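Local structure of Nrps/pks (Streptomyces albus, 4OPF) at residues Gly251-Asn256 and Ala276-Lys281; Ala270-Met275 and Ile310-Arg315; Ala391-Phe396 and Ala405-Arg410. The protein probably serves as a ketosynthase domain of the "AT-less" type I polyketide synthase assembly line that builds oxazolomycin. All coordinates share one frame; numbering follows the deposited sequence.

Contact 1 (Gly251-Asn256 and Ala276-Lys281)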
loop_
_atom_site.group_PDB
_atom_site.type_symbol
_atom_site.label_atom_id
_atom_site.label_comp_id
_atom_site.label_asym_id
_atom_site.label_seq_id
_atom_site.Cartn_x
_atom_site.Cartn_y
_atom_site.Cartn_z
ATOM N N GLY A 251 -14.225 -0.014 11.182
ATOM C CA GLY A 251 -14.066 0.738 9.932
ATOM C C GLY A 251 -12.819 1.597 9.990
ATOM O O GLY A 251 -12.360 2.011 11.058
ATOM N N ILE A 252 -12.190 1.746 8.849
ATOM C CA ILE A 252 -11.011 2.589 8.687
ATOM C C ILE A 252 -11.054 3.252 7.324
ATOM O O ILE A 252 -11.492 2.617 6.359
ATOM C CB ILE A 252 -9.718 1.833 8.952
ATOM C CG1 ILE A 252 -8.548 2.756 8.684
ATOM C CG2 ILE A 252 -9.637 0.588 8.085
ATOM C CD1 ILE A 252 -7.321 2.304 9.336
ATOM N N ALA A 253 -10.680 4.535 7.253
ATOM C CA ALA A 253 -10.680 5.266 6.017
ATOM C C ALA A 253 -9.432 6.106 5.925
ATOM O O ALA A 253 -8.872 6.481 6.953
ATOM C CB ALA A 253 -11.864 6.172 5.938
ATOM N N VAL A 254 -9.003 6.367 4.683
ATOM C CA VAL A 254 -7.822 7.143 4.374
ATOM C C VAL A 254 -8.200 8.094 3.266
ATOM O O VAL A 254 -8.893 7.715 2.344
ATOM C CB VAL A 254 -6.678 6.244 3.943
ATOM C CG1 VAL A 254 -5.466 7.043 3.424
ATOM C CG2 VAL A 254 -6.256 5.375 5.103
ATOM N N ASN A 255 -7.689 9.306 3.290
ATOM C CA ASN A 255 -7.880 10.208 2.153
ATOM C C ASN A 255 -6.679 11.151 2.110
ATOM O O ASN A 255 -5.659 10.918 2.790
ATOM C CB ASN A 255 -9.256 10.935 2.196
ATOM C CG ASN A 255 -9.332 12.047 3.267
ATOM O OD1 ASN A 255 -8.344 12.426 3.859
ATOM N ND2 ASN A 255 -10.507 12.586 3.461
ATOM N N ASN A 256 -6.751 12.149 1.257
ATOM C CA ASN A 256 -5.670 13.097 1.075
ATOM C C ASN A 256 -6.246 14.506 1.070
ATOM O O ASN A 256 -7.299 14.752 0.492
ATOM C CB ASN A 256 -4.991 12.891 -0.280
ATOM C CG ASN A 256 -3.628 13.509 -0.326
ATOM O OD1 ASN A 256 -3.461 14.617 -0.786
ATOM N ND2 ASN A 256 -2.638 12.789 0.164
ATOM N N ALA A 276 -16.079 11.028 8.620
ATOM C CA ALA A 276 -17.410 10.589 8.181
ATOM C C ALA A 276 -17.368 9.305 7.381
ATOM O O ALA A 276 -18.224 8.441 7.533
ATOM C CB ALA A 276 -18.092 11.697 7.368
ATOM N N ARG A 277 -16.354 9.119 6.537
ATOM C CA ARG A 277 -16.205 7.865 5.818
ATOM C C ARG A 277 -15.940 6.680 6.718
ATOM O O ARG A 277 -16.496 5.585 6.523
ATOM C CB ARG A 277 -15.100 8.024 4.747
ATOM C CG ARG A 277 -14.830 6.802 3.900
ATOM C CD ARG A 277 -16.014 6.420 2.966
ATOM N NE ARG A 277 -15.662 5.138 2.329
ATOM C CZ ARG A 277 -16.525 4.229 1.902
ATOM N NH1 ARG A 277 -16.063 3.090 1.387
ATOM N NH2 ARG A 277 -17.836 4.449 2.009
ATOM N N ALA A 278 -15.059 6.816 7.691
ATOM C CA ALA A 278 -14.783 5.664 8.569
ATOM C C ALA A 278 -16.026 5.263 9.340
ATOM O O ALA A 278 -16.292 4.062 9.562
ATOM C CB ALA A 278 -13.677 5.960 9.558
ATOM N N LEU A 279 -16.755 6.254 9.801
ATOM C CA LEU A 279 -18.042 5.985 10.474
ATOM C C LEU A 279 -19.058 5.261 9.630
ATOM O O LEU A 279 -19.694 4.324 10.119
ATOM C CB LEU A 279 -18.721 7.267 10.883
ATOM C CG LEU A 279 -18.289 7.871 12.177
ATOM C CD1 LEU A 279 -19.257 9.054 12.353
ATOM C CD2 LEU A 279 -18.439 6.913 13.378
ATOM N N ALA A 280 -19.234 5.702 8.382
ATOM C CA ALA A 280 -20.087 5.007 7.453
ATOM C C ALA A 280 -19.658 3.564 7.237
ATOM O O ALA A 280 -20.505 2.679 7.236
ATOM C CB ALA A 280 -20.151 5.755 6.113
ATOM N N LYS A 281 -18.358 3.292 7.099
ATOM C CA LYS A 281 -17.905 1.930 6.873
ATOM C C LYS A 281 -18.161 1.094 8.115
ATOM O O LYS A 281 -18.414 -0.096 8.027
ATOM C CB LYS A 281 -16.395 1.874 6.521
ATOM C CG LYS A 281 -16.061 2.447 5.136
ATOM C CD LYS A 281 -14.547 2.615 4.873
ATOM C CE LYS A 281 -13.900 1.361 4.278
ATOM N NZ LYS A 281 -12.419 1.534 3.973
#
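Ala253 and Ala278 meet where helix 268-282 lies against strand 247-256, the start of a beta-alpha-beta crossover in the C-terminal half of the thiolase-type fold. Strand and helix run nearly antiparallel, at 149°, with axes only 6.3 Å apart, a close approach that suits Gly251, Ala253 and Ala278 at the points where backbone meets backbone.

The apolar packing is made by methyl groups and backbone. Ala253 CB sits 4.1 Å from Ala278 CB and also presses on the helix backbone, 3.7 Å from Ala278 N, while the CG of Arg277 leans on the same methyl. Gly251 lets the strand pass close to the last turn of the helix: its CA is 4.0 Å from Ala278 O, and any side chain there would run into that carbonyl. Ile252 turns the opposite way, onto Leu167 and Ala171 of helix 162-175.

The polar part belongs to Lys281. Its chain bends at chi3 (89°), which carries the ammonium group back to the strand, where NZ donates to Ile252 O. NZ also forms a salt bridge with Asp178 of the second subunit, whose other carboxylate oxygen pairs with Arg277 NH1, tying this buried corner to the dimer interface. A methionine in its place would probably leave Ile252 O without this donor and Asp178 of the second subunit with one cation fewer.

Within the helix, Lys281 CG rests 3.7 Å above one face of the Arg277 guanidinium, over its centre. The NZ to Ile252 O bond is 2.8 Å long, with a C=O...N angle of 172°.

Contact 2 (Ala270-Met275 and Ile310-Arg315)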
loop_
_atom_site.group_PDB
_atom_site.type_symbol
_atom_site.label_atom_id
_atom_site.label_comp_id
_atom_site.label_asym_id
_atom_site.label_seq_id
_atom_site.Cartn_x
_atom_site.Cartn_y
_atom_site.Cartn_z
ATOM N N ALA A 270 -11.304 17.696 4.296
ATOM C CA ALA A 270 -10.735 16.357 4.179
ATOM C C ALA A 270 -10.728 15.683 5.546
ATOM O O ALA A 270 -10.963 14.510 5.654
ATOM C CB ALA A 270 -9.321 16.426 3.629
ATOM N N GLN A 271 -10.506 16.435 6.606
ATOM C CA GLN A 271 -10.605 15.868 7.971
ATOM C C GLN A 271 -12.025 15.450 8.322
ATOM O O GLN A 271 -12.216 14.336 8.774
ATOM C CB GLN A 271 -10.048 16.830 8.997
ATOM C CG GLN A 271 -8.550 17.081 8.805
ATOM C CD GLN A 271 -7.935 17.980 9.909
ATOM O OE1 GLN A 271 -8.516 18.210 10.964
ATOM N NE2 GLN A 271 -6.766 18.462 9.647
ATOM N N ARG A 272 -13.016 16.286 8.028
ATOM C CA ARG A 272 -14.398 15.863 8.163
ATOM C C ARG A 272 -14.689 14.631 7.320
ATOM O O ARG A 272 -15.248 13.676 7.817
ATOM C CB ARG A 272 -15.364 16.976 7.801
ATOM C CG ARG A 272 -15.345 18.154 8.757
ATOM C CD ARG A 272 -16.416 19.219 8.442
ATOM N NE ARG A 272 -16.136 20.044 7.291
ATOM C CZ ARG A 272 -15.430 21.173 7.296
ATOM N NH1 ARG A 272 -15.227 21.846 6.174
ATOM N NH2 ARG A 272 -14.898 21.655 8.404
ATOM N N GLY A 273 -14.276 14.644 6.061
ATOM C CA GLY A 273 -14.595 13.577 5.151
ATOM C C GLY A 273 -14.025 12.223 5.592
ATOM O O GLY A 273 -14.689 11.214 5.500
ATOM N N VAL A 274 -12.780 12.191 6.073
ATOM C CA VAL A 274 -12.167 10.912 6.410
ATOM C C VAL A 274 -12.853 10.356 7.645
ATOM O O VAL A 274 -13.078 9.147 7.765
ATOM C CB VAL A 274 -10.655 11.016 6.585
ATOM C CG1 VAL A 274 -10.278 11.591 7.943
ATOM C CG2 VAL A 274 -10.063 9.657 6.443
HETATM N N MSE A 275 -13.251 11.230 8.545
HETATM C CA MSE A 275 -13.935 10.736 9.753
HETATM C C MSE A 275 -15.338 10.259 9.404
HETATM O O MSE A 275 -15.748 9.191 9.857
HETATM C CB MSE A 275 -14.021 11.776 10.855
HETATM C CG MSE A 275 -12.640 12.184 11.394
HETATM SE SE MSE A 275 -12.798 13.298 13.026
HETATM C CE MSE A 275 -13.155 14.959 12.128
ATOM N N ILE A 310 -14.224 17.366 14.529
ATOM C CA ILE A 310 -14.843 16.373 15.445
ATOM C C ILE A 310 -16.297 16.732 15.851
ATOM O O ILE A 310 -17.213 15.917 15.686
ATOM C CB ILE A 310 -13.995 16.163 16.691
ATOM C CG1 ILE A 310 -12.690 15.459 16.242
ATOM C CG2 ILE A 310 -14.750 15.287 17.716
ATOM C CD1 ILE A 310 -11.594 15.500 17.297
ATOM N N ALA A 311 -16.506 17.948 16.306
ATOM C CA ALA A 311 -17.839 18.366 16.667
ATOM C C ALA A 311 -18.805 18.244 15.483
ATOM O O ALA A 311 -19.944 17.723 15.645
ATOM C CB ALA A 311 -17.839 19.792 17.212
ATOM N N ALA A 312 -18.366 18.674 14.294
ATOM C CA ALA A 312 -19.243 18.677 13.132
ATOM C C ALA A 312 -19.617 17.271 12.688
ATOM O O ALA A 312 -20.743 17.024 12.296
ATOM C CB ALA A 312 -18.644 19.478 11.978
ATOM N N VAL A 313 -18.707 16.333 12.778
ATOM C CA VAL A 313 -18.963 15.023 12.291
ATOM C C VAL A 313 -19.625 14.161 13.379
ATOM O O VAL A 313 -20.562 13.411 13.089
ATOM C CB VAL A 313 -17.666 14.322 11.855
ATOM C CG1 VAL A 313 -17.882 12.818 11.688
ATOM C CG2 VAL A 313 -17.162 14.885 10.543
ATOM N N TYR A 314 -19.092 14.216 14.590
ATOM C CA TYR A 314 -19.492 13.297 15.671
ATOM C C TYR A 314 -20.655 13.767 16.540
ATOM O O TYR A 314 -21.391 12.924 17.089
ATOM C CB TYR A 314 -18.280 12.990 16.587
ATOM C CG TYR A 314 -17.462 11.865 16.036
ATOM C CD1 TYR A 314 -17.880 10.600 16.227
ATOM C CD2 TYR A 314 -16.316 12.066 15.323
ATOM C CE1 TYR A 314 -17.173 9.544 15.780
ATOM C CE2 TYR A 314 -15.603 11.007 14.810
ATOM C CZ TYR A 314 -16.030 9.747 15.055
ATOM O OH TYR A 314 -15.459 8.617 14.555
ATOM N N ARG A 315 -20.808 15.080 16.653
ATOM C CA ARG A 315 -21.781 15.697 17.560
ATOM C C ARG A 315 -22.624 16.812 16.931
ATOM O O ARG A 315 -22.950 17.796 17.587
ATOM C CB ARG A 315 -21.097 16.197 18.849
ATOM C CG ARG A 315 -20.543 15.071 19.749
ATOM C CD ARG A 315 -21.587 14.043 20.162
ATOM N NE ARG A 315 -21.015 13.047 21.059
ATOM C CZ ARG A 315 -20.524 11.860 20.687
ATOM N NH1 ARG A 315 -20.511 11.466 19.440
ATOM N NH2 ARG A 315 -20.012 11.055 21.593
#
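A Met-aromatic contact between Met275, present as selenomethionine, and Tyr314 joins two neighbouring helices, 268-282 and 300-314, of an outer helical layer against the sheet of the C-terminal half of the thiolase-type fold. The helices run in the same general direction, crossing at -34° with their axes 9.4 Å apart, and the interface is apolar.

Met275 is the long, flexible residue that spans this distance. Its selenium comes to the edge of the Tyr314 ring, close to the ring plane, with SE 4.0 Å from CE2. The same atom packs 3.9 Å from Ile310 CG1, so it touches an aromatic edge and, at about a right angle to it, an aliphatic branch of the same helix. A bend at chi3 (-81°) swings the terminal methyl against the start of the turn, placing CE 3.6 Å from Ile310 N. Tyr314 suits a place between helix and sheet: its ring edge serves the apolar seam, while its hydroxyl reaches past the contact to hydrogen-bond with His404 NE2 on strand 401-408.

Nearer the outer surface Val313 takes over, and its two branches divide the work. CG1, anti to the backbone N (chi1 165°), packs on Met275 CB. CG2 takes the other side, over the backbone of Arg272 and the first carbons of its side chain. A branched residue of this size fills the groove where the helices come nearest. Toward solvent, Arg272 contributes its aliphatic stem, which passes Ala312 with CD 4.2 Å from CB. The tightest of these outer contacts is Val313 CG2 to Arg272 O, at 3.5 Å.

Contact 3 (Ala391-Phe396 and Ala405-Arg410)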
loop_
_atom_site.group_PDB
_atom_site.type_symbol
_atom_site.label_atom_id
_atom_site.label_comp_id
_atom_site.label_asym_id
_atom_site.label_seq_id
_atom_site.Cartn_x
_atom_site.Cartn_y
_atom_site.Cartn_z
ATOM N N ALA A 391 -14.622 3.526 20.210
ATOM C CA ALA A 391 -13.611 4.558 20.185
ATOM C C ALA A 391 -13.023 4.738 18.782
ATOM O O ALA A 391 -13.154 3.872 17.909
ATOM C CB ALA A 391 -12.518 4.223 21.197
ATOM N N ALA A 392 -12.425 5.888 18.545
ATOM C CA ALA A 392 -11.829 6.194 17.262
ATOM C C ALA A 392 -10.435 6.785 17.452
ATOM O O ALA A 392 -10.074 7.252 18.559
ATOM C CB ALA A 392 -12.676 7.135 16.465
ATOM N N VAL A 393 -9.649 6.721 16.375
ATOM C CA VAL A 393 -8.267 7.150 16.343
ATOM C C VAL A 393 -8.028 7.875 15.052
ATOM O O VAL A 393 -8.379 7.406 14.005
ATOM C CB VAL A 393 -7.304 5.978 16.395
ATOM C CG1 VAL A 393 -5.863 6.498 16.531
ATOM C CG2 VAL A 393 -7.552 5.116 17.601
ATOM N N SER A 394 -7.403 9.036 15.130
ATOM C CA SER A 394 -7.133 9.854 13.995
ATOM C C SER A 394 -5.667 10.043 13.815
ATOM O O SER A 394 -4.933 10.202 14.788
ATOM C CB SER A 394 -7.704 11.231 14.220
ATOM O OG SER A 394 -9.116 11.171 14.148
ATOM N N SER A 395 -5.250 10.153 12.564
ATOM C CA SER A 395 -3.918 10.616 12.260
ATOM C C SER A 395 -3.913 11.427 10.982
ATOM O O SER A 395 -4.236 10.896 9.936
ATOM C CB SER A 395 -3.009 9.383 12.112
ATOM O OG SER A 395 -1.678 9.810 11.992
ATOM N N PHE A 396 -3.566 12.714 11.064
ATOM C CA PHE A 396 -3.651 13.638 9.971
ATOM C C PHE A 396 -2.240 14.175 9.792
ATOM O O PHE A 396 -1.750 14.912 10.617
ATOM C CB PHE A 396 -4.571 14.778 10.282
ATOM C CG PHE A 396 -5.956 14.406 10.741
ATOM C CD1 PHE A 396 -6.606 13.267 10.324
ATOM C CD2 PHE A 396 -6.622 15.256 11.568
ATOM C CE1 PHE A 396 -7.897 12.995 10.720
ATOM C CE2 PHE A 396 -7.891 14.993 11.981
ATOM C CZ PHE A 396 -8.540 13.870 11.573
ATOM N N ALA A 405 -9.815 5.587 12.223
ATOM C CA ALA A 405 -10.257 4.231 12.469
ATOM C C ALA A 405 -11.252 4.228 13.619
ATOM O O ALA A 405 -11.080 4.980 14.595
ATOM C CB ALA A 405 -9.067 3.355 12.808
ATOM N N VAL A 406 -12.241 3.348 13.517
ATOM C CA VAL A 406 -13.270 3.128 14.531
ATOM C C VAL A 406 -13.154 1.701 15.058
ATOM O O VAL A 406 -13.166 0.758 14.289
ATOM C CB VAL A 406 -14.677 3.358 13.940
ATOM C CG1 VAL A 406 -15.757 3.109 14.969
ATOM C CG2 VAL A 406 -14.801 4.786 13.444
ATOM N N LEU A 407 -13.036 1.567 16.383
ATOM C CA LEU A 407 -12.845 0.315 17.086
ATOM C C LEU A 407 -13.904 0.079 18.192
ATOM O O LEU A 407 -14.435 1.056 18.765
ATOM C CB LEU A 407 -11.478 0.360 17.698
ATOM C CG LEU A 407 -10.333 0.462 16.700
ATOM C CD1 LEU A 407 -9.304 1.420 17.200
ATOM C CD2 LEU A 407 -9.720 -0.923 16.595
ATOM N N ALA A 408 -14.230 -1.201 18.445
ATOM C CA ALA A 408 -15.254 -1.620 19.372
ATOM C C ALA A 408 -14.647 -2.605 20.349
ATOM O O ALA A 408 -13.747 -3.407 19.981
ATOM C CB ALA A 408 -16.433 -2.269 18.659
ATOM N N GLY A 409 -15.147 -2.572 21.577
ATOM C CA GLY A 409 -14.804 -3.559 22.572
ATOM C C GLY A 409 -15.480 -4.873 22.235
ATOM O O GLY A 409 -16.440 -4.889 21.477
ATOM N N ARG A 410 -14.902 -5.960 22.722
ATOM C CA ARG A 410 -15.536 -7.318 22.846
ATOM C C ARG A 410 -15.066 -8.308 21.788
ATOM O O ARG A 410 -14.785 -9.462 22.126
ATOM C CB ARG A 410 -17.091 -7.316 22.936
ATOM C CG ARG A 410 -17.633 -7.330 24.371
ATOM C CD ARG A 410 -19.143 -7.628 24.430
ATOM N NE ARG A 410 -19.532 -8.600 23.392
ATOM C CZ ARG A 410 -19.303 -9.916 23.450
ATOM N NH1 ARG A 410 -19.677 -10.707 22.444
ATOM N NH2 ARG A 410 -18.696 -10.449 24.509
#
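Ala391 and Leu407 form one hydrogen-bonded pair of an antiparallel beta hairpin, and Val393 with Ala405 forms the next. Each pair exchanges two backbone bonds; the straightest runs from Leu407 N to Ala391 O, 2.8 Å long with an angle of 180° at the hydrogen. Between them, at the non-hydrogen-bonded pair Ala392 with Val406, the chains come closest. Ala392 CA approaches Ala405 O to 3.0 Å in a CA-H...O contact. Ala392 CB lies only 3.3 Å from Ala405 O, with Tyr314 packed over it, a place that suits a methyl.

The side chains pack less closely than the backbones. On one face Val393 CG2 meets Leu407 CD1 at 4.1 Å, diagonally across the ladder; on the other, Ala392 CB and Val406 CG2 are 4.4 Å apart. Past Leu407 the segment makes no further contact with 391-396 and runs out to an exposed, poorly ordered Arg410.

The hairpin lies deep within the sheet. Strand 291-293 bonds to Ala392 and strand 247-256 flanks the other edge, while helix 338-352 covers Ala391, Val393 and Leu407 through Thr346, and helix 300-314 lies on the Ala392 and Val406 face.

Strand 247-256 comes first, and contact 1 closes the 19-residue connection that brings helix 268-282 back onto it. Contact 2 starts from that same helix before contact 1 has closed and reaches helix 300-314, so the two loops cross; strand 291-293 lies in the connection between the helices. Contact 3 follows in series, closing the short hairpin 390-396/401-408. Its second strand returns to the beginning: Gly251 O of contact 1 accepts from Val406 N. Gln271 and Val274 of contact 2 pack on Phe396 of contact 3. The three contacts thus bind two helices of one layer to three strands of the sheet they cover.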